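Local coordinates for adenosine kinase, putative (Trypanosoma brucei, PDB 3OTX), which probably catalyses the ATP-dependent phosphorylation of adenosine and related nucleosides to their monophosphates in purine salvage, and is captured here with the bisubstrate-like inhibitor AP5A, at residues A[73-77]-A[326-331]; A[8-14]-A[83-89]; A[219-225]-A[262-268]. The protein carries 1 engineered substitution. All coordinates share one frame; numbering follows the deposited sequence.

Contact 1 (A[73-77]-A[326-331]); sequences VAQWM and YTAQEV. With AP5 (bis(adenosine)-5'-pentaphosphate), chain C.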
# COMPACT_ATOMS: atom_id res chain seq x y z
N VAL A 73 2.18 -9.59 -3.35
CA VAL A 73 1.11 -9.96 -4.29
C VAL A 73 1.59 -9.80 -5.73
O VAL A 73 1.39 -10.72 -6.54
CB VAL A 73 -0.14 -9.14 -4.04
CG1 VAL A 73 -1.19 -9.40 -5.16
CG2 VAL A 73 -0.73 -9.51 -2.65
N ALA A 74 2.29 -8.70 -6.02
CA ALA A 74 2.86 -8.51 -7.39
C ALA A 74 3.82 -9.62 -7.77
O ALA A 74 3.72 -10.21 -8.85
CB ALA A 74 3.52 -7.12 -7.51
N GLN A 75 4.70 -9.98 -6.83
CA GLN A 75 5.68 -11.04 -7.13
C GLN A 75 4.98 -12.39 -7.34
O GLN A 75 5.38 -13.20 -8.18
CB GLN A 75 6.73 -11.09 -5.99
CG GLN A 75 7.96 -11.99 -6.27
CD GLN A 75 8.84 -11.45 -7.39
OE1 GLN A 75 9.34 -10.30 -7.35
NE2 GLN A 75 8.91 -12.22 -8.47
N TRP A 76 3.94 -12.66 -6.55
CA TRP A 76 3.17 -13.91 -6.65
C TRP A 76 2.58 -14.07 -8.05
O TRP A 76 2.41 -15.18 -8.55
CB TRP A 76 2.02 -13.92 -5.61
CG TRP A 76 1.10 -15.10 -5.66
CD1 TRP A 76 1.38 -16.37 -5.30
CD2 TRP A 76 -0.29 -15.09 -6.02
NE1 TRP A 76 0.28 -17.19 -5.45
CE2 TRP A 76 -0.77 -16.41 -5.89
CE3 TRP A 76 -1.17 -14.08 -6.45
CZ2 TRP A 76 -2.09 -16.76 -6.20
CZ3 TRP A 76 -2.48 -14.43 -6.75
CH2 TRP A 76 -2.93 -15.75 -6.61
N MET A 77 2.27 -12.94 -8.67
CA MET A 77 1.72 -12.96 -10.03
C MET A 77 2.77 -13.07 -11.12
O MET A 77 2.41 -13.20 -12.30
CB MET A 77 0.94 -11.68 -10.29
CG MET A 77 -0.40 -11.59 -9.57
SD MET A 77 -1.59 -12.85 -10.05
CE MET A 77 -2.01 -12.32 -11.73
N TYR A 326 -8.84 -9.56 -9.50
CA TYR A 326 -8.55 -10.96 -9.33
C TYR A 326 -7.74 -11.20 -8.02
O TYR A 326 -8.10 -12.05 -7.19
CB TYR A 326 -7.79 -11.51 -10.56
CG TYR A 326 -7.20 -12.84 -10.23
CD1 TYR A 326 -8.00 -13.99 -10.17
CD2 TYR A 326 -5.86 -12.95 -9.91
CE1 TYR A 326 -7.45 -15.24 -9.82
CE2 TYR A 326 -5.30 -14.17 -9.54
CZ TYR A 326 -6.10 -15.30 -9.50
OH TYR A 326 -5.51 -16.49 -9.14
N THR A 327 -6.63 -10.48 -7.88
CA THR A 327 -5.78 -10.66 -6.72
C THR A 327 -6.50 -10.29 -5.43
O THR A 327 -6.38 -11.00 -4.43
CB THR A 327 -4.42 -9.94 -6.85
OG1 THR A 327 -4.62 -8.60 -7.24
CG2 THR A 327 -3.57 -10.62 -7.94
N ALA A 328 -7.25 -9.19 -5.45
CA ALA A 328 -8.01 -8.80 -4.24
C ALA A 328 -9.02 -9.88 -3.86
O ALA A 328 -9.12 -10.26 -2.67
CB ALA A 328 -8.71 -7.46 -4.47
N GLN A 329 -9.72 -10.42 -4.86
CA GLN A 329 -10.69 -11.46 -4.60
C GLN A 329 -10.04 -12.74 -4.09
O GLN A 329 -10.61 -13.43 -3.26
CB GLN A 329 -11.60 -11.67 -5.80
CG GLN A 329 -12.58 -10.50 -5.90
CD GLN A 329 -13.70 -10.70 -6.89
OE1 GLN A 329 -13.63 -11.54 -7.78
NE2 GLN A 329 -14.75 -9.92 -6.73
N GLU A 330 -8.82 -13.02 -4.54
CA GLU A 330 -8.12 -14.21 -4.02
C GLU A 330 -7.76 -14.03 -2.55
O GLU A 330 -8.00 -14.92 -1.72
CB GLU A 330 -6.87 -14.52 -4.85
CG GLU A 330 -7.12 -15.12 -6.22
CD GLU A 330 -7.87 -16.44 -6.20
OE1 GLU A 330 -7.52 -17.32 -5.38
OE2 GLU A 330 -8.82 -16.60 -7.00
N VAL A 331 -7.18 -12.89 -2.24
CA VAL A 331 -6.65 -12.60 -0.91
C VAL A 331 -7.76 -12.56 0.16
O VAL A 331 -7.60 -13.09 1.27
CB VAL A 331 -5.75 -11.34 -0.93
CG1 VAL A 331 -5.50 -10.78 0.48
CG2 VAL A 331 -4.41 -11.68 -1.60
PA AP5 C . -11.81 -2.17 -1.49
O1A AP5 C . -12.77 -2.54 -0.36
O2A AP5 C . -12.24 -0.95 -2.28
O3A AP5 C . -10.31 -1.88 -0.99
PB AP5 C . -9.87 -1.13 0.37
O1B AP5 C . -10.97 -0.30 0.96
O2B AP5 C . -8.58 -0.44 0.08
O3B AP5 C . -9.62 -2.41 1.28
PG AP5 C . -9.54 -2.64 2.85
O1G AP5 C . -9.89 -4.07 3.10
O2G AP5 C . -10.47 -1.77 3.67
O3G AP5 C . -8.01 -2.43 3.07
PD AP5 C . -7.13 -2.49 4.42
O1D AP5 C . -7.93 -2.80 5.67
O2D AP5 C . -6.29 -1.24 4.39
O3D AP5 C . -6.24 -3.80 4.13
PE AP5 C . -4.85 -3.85 3.31
O1E AP5 C . -4.93 -2.93 2.12
O2E AP5 C . -4.48 -5.31 3.05
O5F AP5 C . -11.61 -3.48 -2.39
C5F AP5 C . -10.63 -3.50 -3.43
C4F AP5 C . -11.02 -4.55 -4.44
O4F AP5 C . -11.21 -5.81 -3.78
C3F AP5 C . -12.37 -4.32 -5.12
O3F AP5 C . -12.19 -3.50 -6.25
C2F AP5 C . -12.85 -5.71 -5.42
O2F AP5 C . -12.24 -6.19 -6.59
C1F AP5 C . -12.30 -6.52 -4.24
N9A AP5 C . -13.25 -6.65 -3.10
C8A AP5 C . -13.16 -6.02 -1.86
N7A AP5 C . -14.22 -6.43 -1.11
C5A AP5 C . -14.96 -7.30 -1.84
C6A AP5 C . -16.09 -8.04 -1.58
N6A AP5 C . -16.65 -8.07 -0.36
N1A AP5 C . -16.58 -8.86 -2.56
C2A AP5 C . -15.97 -8.99 -3.79
N3A AP5 C . -14.83 -8.25 -4.04
C4A AP5 C . -14.32 -7.45 -3.08
O5J AP5 C . -3.78 -3.20 4.34
C5J AP5 C . -3.54 -3.83 5.59
C4J AP5 C . -2.08 -3.54 5.89
O4J AP5 C . -1.89 -2.16 6.24
C3J AP5 C . -1.54 -4.28 7.12
O3J AP5 C . -0.72 -5.35 6.65
C2J AP5 C . -0.77 -3.22 7.91
O2J AP5 C . 0.53 -3.65 8.33
C1J AP5 C . -0.66 -2.09 6.91
N9B AP5 C . -0.47 -0.77 7.53
C8B AP5 C . -1.31 -0.19 8.43
N7B AP5 C . -0.75 1.00 8.79
C5B AP5 C . 0.43 1.15 8.11
C6B AP5 C . 1.39 2.18 8.08
N6B AP5 C . 1.34 3.26 8.87
N1B AP5 C . 2.48 1.96 7.28
C2B AP5 C . 2.62 0.88 6.45
N3B AP5 C . 1.70 -0.15 6.50
C4B AP5 C . 0.61 0.03 7.30
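Thr327, on which Val73 and Met77 close, carries a hydroxyl with three carbonyl oxygens round it: those of Thr323 and Gly324 in its own helix and of Ala302 in another share the one proton of OG1, Ala302 O being the strongest partner. A chi1 of 50° sets OG1 between the backbone N and the carbonyl carbon, leaving CG2 to face the 73-77 segment. It is a worked example of a threonine dividing its duties, the polar branch spent on main-chain oxygens and the methyl given to apolar packing. Thr327 CG2 lies 3.7 Å from Met77 SD and, near the plane of the indole, meets the Trp76 edge. Val73 arrives with CG1, 3.7 Å from Thr327 CB, while its second branch, CG2, reaches Val331 CG2 more loosely at 4.4 Å.

A second cluster forms about Tyr326. Bent at chi2 and chi3, Met77 brings its sulfur to the rim of that ring in a Met-aromatic contact, SD standing 5.2 Å from the Tyr326 centroid and 79° off the ring normal. Trp76 and Tyr326 cross at about a right angle, with Trp76 CH2 3.7 Å from Tyr326 OH; the hydroxyl itself is hydrogen-bonded to Ser344 N. Glu330 CG rests over one face of the Tyr326 ring, displaced toward its rim.

Helices 66-76 and 317-332 are thus joined by side-chain packing, and the latter also serves the nucleotide pocket: Ala328 turns its CB from 73-77 to AP5, and Gln329 NE2 donates to AP5 N3A at 3.2 Å. Around the joint, helix 300-311 presents Ser309 to Met77 and Ala302 to Val331, Phe345 stacks on Tyr326, and Arg334 makes a cation-pi contact with Trp76.

Contact 2 (A[8-14]-A[83-89]); sequences LRVYVQC and GKFVTYV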
# COMPACT_ATOMS: atom_id res chain seq x y z
N LEU A 8 8.62 -5.19 -16.45
CA LEU A 8 9.44 -4.07 -16.02
C LEU A 8 9.72 -4.21 -14.53
O LEU A 8 8.87 -4.66 -13.75
CB LEU A 8 8.74 -2.75 -16.23
CG LEU A 8 8.44 -2.38 -17.69
CD1 LEU A 8 7.60 -1.12 -17.71
CD2 LEU A 8 9.73 -2.22 -18.53
N ARG A 9 10.92 -3.81 -14.14
CA ARG A 9 11.30 -3.81 -12.72
C ARG A 9 10.54 -2.75 -11.92
O ARG A 9 10.35 -1.60 -12.35
CB ARG A 9 12.82 -3.61 -12.59
CG ARG A 9 13.64 -4.80 -13.11
CD ARG A 9 13.91 -5.80 -11.99
NE ARG A 9 14.67 -5.21 -10.88
CZ ARG A 9 15.20 -5.90 -9.87
NH1 ARG A 9 15.08 -7.22 -9.80
NH2 ARG A 9 15.86 -5.26 -8.92
N VAL A 10 10.10 -3.18 -10.73
CA VAL A 10 9.26 -2.39 -9.86
C VAL A 10 10.03 -2.10 -8.57
O VAL A 10 10.67 -3.00 -8.00
CB VAL A 10 7.94 -3.14 -9.55
CG1 VAL A 10 7.15 -2.40 -8.49
CG2 VAL A 10 7.07 -3.26 -10.83
N TYR A 11 9.97 -0.84 -8.15
CA TYR A 11 10.56 -0.40 -6.90
C TYR A 11 9.43 -0.04 -5.97
O TYR A 11 8.59 0.81 -6.33
CB TYR A 11 11.40 0.86 -7.17
CG TYR A 11 12.05 1.49 -5.96
CD1 TYR A 11 13.41 1.22 -5.69
CD2 TYR A 11 11.34 2.36 -5.11
CE1 TYR A 11 14.04 1.77 -4.58
CE2 TYR A 11 11.98 2.93 -3.98
CZ TYR A 11 13.31 2.62 -3.73
OH TYR A 11 13.93 3.20 -2.64
N VAL A 12 9.38 -0.66 -4.79
CA VAL A 12 8.34 -0.36 -3.81
C VAL A 12 8.99 0.12 -2.53
O VAL A 12 9.98 -0.46 -2.08
CB VAL A 12 7.55 -1.65 -3.46
CG1 VAL A 12 6.55 -1.42 -2.29
CG2 VAL A 12 6.84 -2.21 -4.70
N GLN A 13 8.42 1.16 -1.91
CA GLN A 13 8.94 1.65 -0.62
C GLN A 13 7.77 1.86 0.32
O GLN A 13 6.72 2.44 -0.05
CB GLN A 13 9.75 2.94 -0.83
CG GLN A 13 10.36 3.52 0.47
CD GLN A 13 11.55 4.44 0.24
OE1 GLN A 13 11.80 5.38 1.04
NE2 GLN A 13 12.31 4.17 -0.79
N CYS A 14 7.96 1.39 1.56
CA CYS A 14 6.92 1.53 2.58
C CYS A 14 7.58 1.21 3.94
O CYS A 14 8.83 1.27 4.09
CB CYS A 14 5.77 0.56 2.25
SG CYS A 14 4.25 0.78 3.21
N GLY A 83 13.49 -12.68 -7.86
CA GLY A 83 14.81 -12.04 -7.83
C GLY A 83 15.01 -11.01 -8.92
O GLY A 83 16.03 -10.31 -8.92
N LYS A 84 14.04 -10.92 -9.85
CA LYS A 84 14.20 -10.15 -11.08
C LYS A 84 13.06 -9.21 -11.34
O LYS A 84 12.88 -8.78 -12.49
CB LYS A 84 14.31 -11.08 -12.30
CG LYS A 84 15.42 -12.12 -12.28
CD LYS A 84 15.34 -12.94 -13.57
CE LYS A 84 16.18 -14.20 -13.50
NZ LYS A 84 15.75 -15.17 -14.54
N PHE A 85 12.27 -8.90 -10.32
CA PHE A 85 11.06 -8.12 -10.56
C PHE A 85 10.90 -6.97 -9.57
O PHE A 85 11.11 -5.81 -9.94
CB PHE A 85 9.84 -9.06 -10.62
CG PHE A 85 8.53 -8.37 -10.83
CD1 PHE A 85 8.41 -7.23 -11.62
CD2 PHE A 85 7.39 -8.88 -10.21
CE1 PHE A 85 7.15 -6.60 -11.76
CE2 PHE A 85 6.12 -8.25 -10.37
CZ PHE A 85 6.00 -7.13 -11.15
N VAL A 86 10.58 -7.26 -8.32
CA VAL A 86 10.35 -6.23 -7.32
C VAL A 86 11.51 -6.06 -6.36
O VAL A 86 12.09 -7.04 -5.88
CB VAL A 86 9.07 -6.55 -6.48
CG1 VAL A 86 8.86 -5.49 -5.36
CG2 VAL A 86 7.83 -6.71 -7.35
N THR A 87 11.89 -4.81 -6.12
CA THR A 87 12.81 -4.48 -5.03
C THR A 87 12.02 -3.66 -4.04
O THR A 87 11.27 -2.78 -4.42
CB THR A 87 13.98 -3.62 -5.53
OG1 THR A 87 14.73 -4.39 -6.45
CG2 THR A 87 14.87 -3.22 -4.38
N TYR A 88 12.14 -3.99 -2.76
CA TYR A 88 11.43 -3.31 -1.68
C TYR A 88 12.45 -2.60 -0.81
O TYR A 88 13.50 -3.17 -0.46
CB TYR A 88 10.67 -4.34 -0.81
CG TYR A 88 9.98 -3.75 0.37
CD1 TYR A 88 8.65 -3.34 0.28
CD2 TYR A 88 10.63 -3.65 1.60
CE1 TYR A 88 7.98 -2.77 1.41
CE2 TYR A 88 9.99 -3.10 2.71
CZ TYR A 88 8.66 -2.67 2.62
OH TYR A 88 8.02 -2.14 3.73
N VAL A 89 12.13 -1.36 -0.45
CA VAL A 89 12.95 -0.56 0.46
C VAL A 89 12.14 -0.15 1.69
O VAL A 89 11.02 0.36 1.57
CB VAL A 89 13.55 0.68 -0.27
CG1 VAL A 89 14.25 1.67 0.67
CG2 VAL A 89 14.58 0.21 -1.29
O HOH W 1 13.35 -3.45 -8.88
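Val10 pairs with Val86, Tyr11 with Thr87, Val12 with Tyr88 and Gln13 with Val89, as two neighbouring parallel strands in the central sheet of the ribokinase-like fold. Main-chain hydrogen bonds alternate between the partners, from Val10 N to Phe85 O (2.9 Å) as far as Cys14 N to Val89 O (3.2 Å).

Apolar contacts divide between the two faces. On the one bearing Val10 and Val12, Val12 CG1 meets Tyr88 CD1 at 3.8 Å, its other branch turns to Val86, and Phe85 sets CE1 beside Val10 CG2 (3.5 Å); helix 66-76 packs here against Val86 and Tyr88. On the other, the Tyr11 ring, its CG opposite the backbone N (chi1 178°), comes obliquely to Val89 CG2, and helix 154-162 touches Tyr11 and Thr87.

Polar side-chain contacts gather at the strand starts. The Arg9 chain bends at chi2 and chi3 so that Phe85 O lies over one face of its guanidinium, while NH1 makes a weak hydrogen bond to Gly83 O at the edge; its salt bridge is to Glu162. A water beside it donates to Val10 O at 2.9 Å and is hydrogen-bonded to Thr87 OG1, also at 2.9 Å.

Contact 3 (A[219-225]-A[262-268]); sequences DIIVANR and VVVFTRD. With AP5 (bis(adenosine)-5'-pentaphosphate), chain C.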
# COMPACT_ATOMS: atom_id res chain seq x y z
N ASP A 219 2.23 10.10 -11.35
CA ASP A 219 1.44 9.71 -12.52
C ASP A 219 0.13 9.00 -12.16
O ASP A 219 -0.93 9.38 -12.69
CB ASP A 219 2.27 8.86 -13.45
CG ASP A 219 3.58 9.51 -13.80
OD1 ASP A 219 3.59 10.55 -14.48
OD2 ASP A 219 4.63 9.00 -13.40
N ILE A 220 0.17 8.01 -11.26
CA ILE A 220 -1.03 7.24 -10.99
C ILE A 220 -1.34 7.37 -9.49
O ILE A 220 -0.48 7.12 -8.65
CB ILE A 220 -0.86 5.76 -11.39
CG1 ILE A 220 -0.43 5.65 -12.87
CG2 ILE A 220 -2.14 4.98 -11.10
CD1 ILE A 220 -0.77 4.32 -13.52
N ILE A 221 -2.56 7.78 -9.20
CA ILE A 221 -3.04 7.87 -7.85
C ILE A 221 -4.08 6.78 -7.67
O ILE A 221 -5.05 6.71 -8.43
CB ILE A 221 -3.72 9.21 -7.58
CG1 ILE A 221 -2.74 10.39 -7.82
CG2 ILE A 221 -4.32 9.21 -6.15
CD1 ILE A 221 -3.41 11.75 -7.90
N VAL A 222 -3.88 5.93 -6.65
CA VAL A 222 -4.80 4.82 -6.39
C VAL A 222 -5.36 5.03 -4.98
O VAL A 222 -4.64 5.43 -4.06
CB VAL A 222 -4.05 3.47 -6.48
CG1 VAL A 222 -4.99 2.29 -6.17
CG2 VAL A 222 -3.49 3.28 -7.88
N ALA A 223 -6.67 4.81 -4.80
CA ALA A 223 -7.29 4.90 -3.48
C ALA A 223 -8.58 4.10 -3.45
O ALA A 223 -9.00 3.58 -4.45
CB ALA A 223 -7.59 6.33 -3.12
N ASN A 224 -9.18 4.01 -2.28
CA ASN A 224 -10.53 3.48 -2.19
C ASN A 224 -11.58 4.59 -2.12
O ASN A 224 -11.25 5.78 -2.15
CB ASN A 224 -10.65 2.52 -0.99
CG ASN A 224 -10.46 3.21 0.33
OD1 ASN A 224 -10.40 4.44 0.40
ND2 ASN A 224 -10.37 2.44 1.39
N ARG A 225 -12.84 4.19 -1.97
CA ARG A 225 -13.96 5.14 -2.00
C ARG A 225 -13.83 6.18 -0.86
O ARG A 225 -14.02 7.39 -1.06
CB ARG A 225 -15.27 4.36 -1.82
CG ARG A 225 -16.51 5.19 -2.12
CD ARG A 225 -17.76 4.60 -1.47
NE ARG A 225 -18.37 3.47 -2.19
CZ ARG A 225 -18.11 2.18 -1.98
NH1 ARG A 225 -17.18 1.83 -1.09
NH2 ARG A 225 -18.77 1.24 -2.67
N VAL A 262 -3.32 9.18 -14.17
CA VAL A 262 -4.35 8.15 -14.09
C VAL A 262 -4.85 8.16 -12.65
O VAL A 262 -4.04 8.25 -11.71
CB VAL A 262 -3.77 6.73 -14.41
CG1 VAL A 262 -4.86 5.61 -14.35
CG2 VAL A 262 -3.05 6.73 -15.75
N VAL A 263 -6.15 8.02 -12.45
CA VAL A 263 -6.69 7.92 -11.11
C VAL A 263 -7.54 6.65 -11.05
O VAL A 263 -8.37 6.40 -11.94
CB VAL A 263 -7.50 9.18 -10.74
CG1 VAL A 263 -8.06 9.11 -9.34
CG2 VAL A 263 -6.61 10.47 -10.86
N VAL A 264 -7.34 5.85 -10.00
CA VAL A 264 -8.04 4.58 -9.85
C VAL A 264 -8.62 4.54 -8.44
O VAL A 264 -7.87 4.54 -7.48
CB VAL A 264 -7.04 3.40 -9.96
CG1 VAL A 264 -7.76 2.05 -9.80
CG2 VAL A 264 -6.28 3.44 -11.30
N PHE A 265 -9.95 4.48 -8.32
CA PHE A 265 -10.61 4.43 -7.01
C PHE A 265 -11.46 3.16 -6.94
O PHE A 265 -12.42 3.00 -7.71
CB PHE A 265 -11.55 5.63 -6.79
CG PHE A 265 -10.86 6.96 -6.66
CD1 PHE A 265 -9.61 7.06 -6.04
CD2 PHE A 265 -11.50 8.12 -7.12
CE1 PHE A 265 -8.99 8.31 -5.89
CE2 PHE A 265 -10.88 9.37 -6.97
CZ PHE A 265 -9.63 9.44 -6.37
N THR A 266 -11.10 2.28 -6.02
CA THR A 266 -11.83 1.04 -5.82
C THR A 266 -13.03 1.28 -4.92
O THR A 266 -13.05 2.22 -4.10
CB THR A 266 -10.94 -0.07 -5.23
OG1 THR A 266 -10.43 0.34 -3.96
CG2 THR A 266 -9.75 -0.36 -6.15
N ARG A 267 -14.04 0.41 -5.09
CA ARG A 267 -15.31 0.60 -4.43
C ARG A 267 -15.89 -0.69 -3.85
O ARG A 267 -17.09 -0.89 -3.86
CB ARG A 267 -16.33 1.29 -5.36
CG ARG A 267 -15.87 2.73 -5.74
CD ARG A 267 -17.05 3.52 -6.23
NE ARG A 267 -17.51 2.93 -7.48
CZ ARG A 267 -18.34 3.56 -8.30
NH1 ARG A 267 -18.81 4.76 -7.98
NH2 ARG A 267 -18.72 2.98 -9.44
N ASP A 268 -15.01 -1.51 -3.26
CA ASP A 268 -15.36 -2.88 -2.79
C ASP A 268 -16.17 -3.71 -3.81
O ASP A 268 -15.61 -4.04 -4.87
CB ASP A 268 -15.95 -2.94 -1.35
CG ASP A 268 -17.14 -2.03 -1.16
OD1 ASP A 268 -18.29 -2.47 -1.35
OD2 ASP A 268 -16.90 -0.84 -0.83
PA AP5 C . -11.81 -2.17 -1.49
O1A AP5 C . -12.77 -2.54 -0.36
O2A AP5 C . -12.24 -0.95 -2.28
O3A AP5 C . -10.31 -1.88 -0.99
PB AP5 C . -9.87 -1.13 0.37
O1B AP5 C . -10.97 -0.30 0.96
O2B AP5 C . -8.58 -0.44 0.08
O3B AP5 C . -9.62 -2.41 1.28
PG AP5 C . -9.54 -2.64 2.85
O1G AP5 C . -9.89 -4.07 3.10
O2G AP5 C . -10.47 -1.77 3.67
O3G AP5 C . -8.01 -2.43 3.07
PD AP5 C . -7.13 -2.49 4.42
O1D AP5 C . -7.93 -2.80 5.67
O2D AP5 C . -6.29 -1.24 4.39
O3D AP5 C . -6.24 -3.80 4.13
PE AP5 C . -4.85 -3.85 3.31
O1E AP5 C . -4.93 -2.93 2.12
O2E AP5 C . -4.48 -5.31 3.05
O5F AP5 C . -11.61 -3.48 -2.39
C5F AP5 C . -10.63 -3.50 -3.43
C4F AP5 C . -11.02 -4.55 -4.44
O4F AP5 C . -11.21 -5.81 -3.78
C3F AP5 C . -12.37 -4.32 -5.12
O3F AP5 C . -12.19 -3.50 -6.25
C2F AP5 C . -12.85 -5.71 -5.42
O2F AP5 C . -12.24 -6.19 -6.59
C1F AP5 C . -12.30 -6.52 -4.24
N9A AP5 C . -13.25 -6.65 -3.10
C8A AP5 C . -13.16 -6.02 -1.86
N7A AP5 C . -14.22 -6.43 -1.11
C5A AP5 C . -14.96 -7.30 -1.84
C6A AP5 C . -16.09 -8.04 -1.58
N6A AP5 C . -16.65 -8.07 -0.36
N1A AP5 C . -16.58 -8.86 -2.56
C2A AP5 C . -15.97 -8.99 -3.79
N3A AP5 C . -14.83 -8.25 -4.04
C4A AP5 C . -14.32 -7.45 -3.08
O5J AP5 C . -3.78 -3.20 4.34
C5J AP5 C . -3.54 -3.83 5.59
C4J AP5 C . -2.08 -3.54 5.89
O4J AP5 C . -1.89 -2.16 6.24
C3J AP5 C . -1.54 -4.28 7.12
O3J AP5 C . -0.72 -5.35 6.65
C2J AP5 C . -0.77 -3.22 7.91
O2J AP5 C . 0.53 -3.65 8.33
C1J AP5 C . -0.66 -2.09 6.91
N9B AP5 C . -0.47 -0.77 7.53
C8B AP5 C . -1.31 -0.19 8.43
N7B AP5 C . -0.75 1.00 8.79
C5B AP5 C . 0.43 1.15 8.11
C6B AP5 C . 1.39 2.18 8.08
N6B AP5 C . 1.34 3.26 8.87
N1B AP5 C . 2.48 1.96 7.28
C2B AP5 C . 2.62 0.88 6.45
N3B AP5 C . 1.70 -0.15 6.50
C4B AP5 C . 0.61 0.03 7.30
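Arg225 and Asp268, near the C-terminal ends of two parallel strands, meet with their guanidinium and carboxylate planes 43° apart. Both terminal guanidinium nitrogens converge on one carboxylate oxygen: Asp268 OD2 lies in the guanidinium plane, 2.7 Å from Arg225 NH1 in a salt bridge whose hydrogen bond is nearly straight (169°), and the bond from NH2 to the same oxygen is weak. Arg267 CB lies over one guanidinium face, and NH2 has a second salt bridge to Glu270.

Asn224 and Thr266 point to the same face and toward the phosphates. With CG turned in between its backbone N and carbonyl carbon (chi1 65°), Asn224 sends ND2 to AP5 O1B at 2.8 Å, while OD1 caps Glu227 N; the amide is thereby fixed from both ends. Thr266 OG1 is 2.8 Å from AP5 O2A, an oxygen that Asp268 N also grips at 3.0 Å. Both strands thus hold the ADP-like end of the inhibitor from their C-terminal ends, where nucleotide sites of parallel alpha/beta sheets are usually found.

Farther back the pairs lie side by side: Ile220 CG1 against Val262 CB (3.8 Å), and Val222 with Val264. On the opposite face of the sheet, Ala223 CB meets Phe265 CD1 at 3.6 Å.

Helix 300-311 packs on the Val222 and Val264 face and helix 242-251 on the Val263 and Phe265 face, with strands 193-197 and 270-276 flanking the pair.

The three contacts all reach AP5 from different parts of one fold. Contacts 2 and 3 belong to the same central sheet, separated by strands 165-169 and 193-197; their centres are about 21 Å apart, and their nearest atoms about 11 Å. Contact 2 serves the adenosine end, with the Cys14 side chain about 4 Å from the inhibitor, whereas contact 3 holds the other, ADP-like end. Contact 1 touches that second end too, although its centre is about 17 Å from that of contact 3. It also abuts contact 2, with Ala74 O 3.5 Å from Phe85 CE2. Val73 lies about 6 Å, side chain to side chain, from Asp301, the predicted proton acceptor.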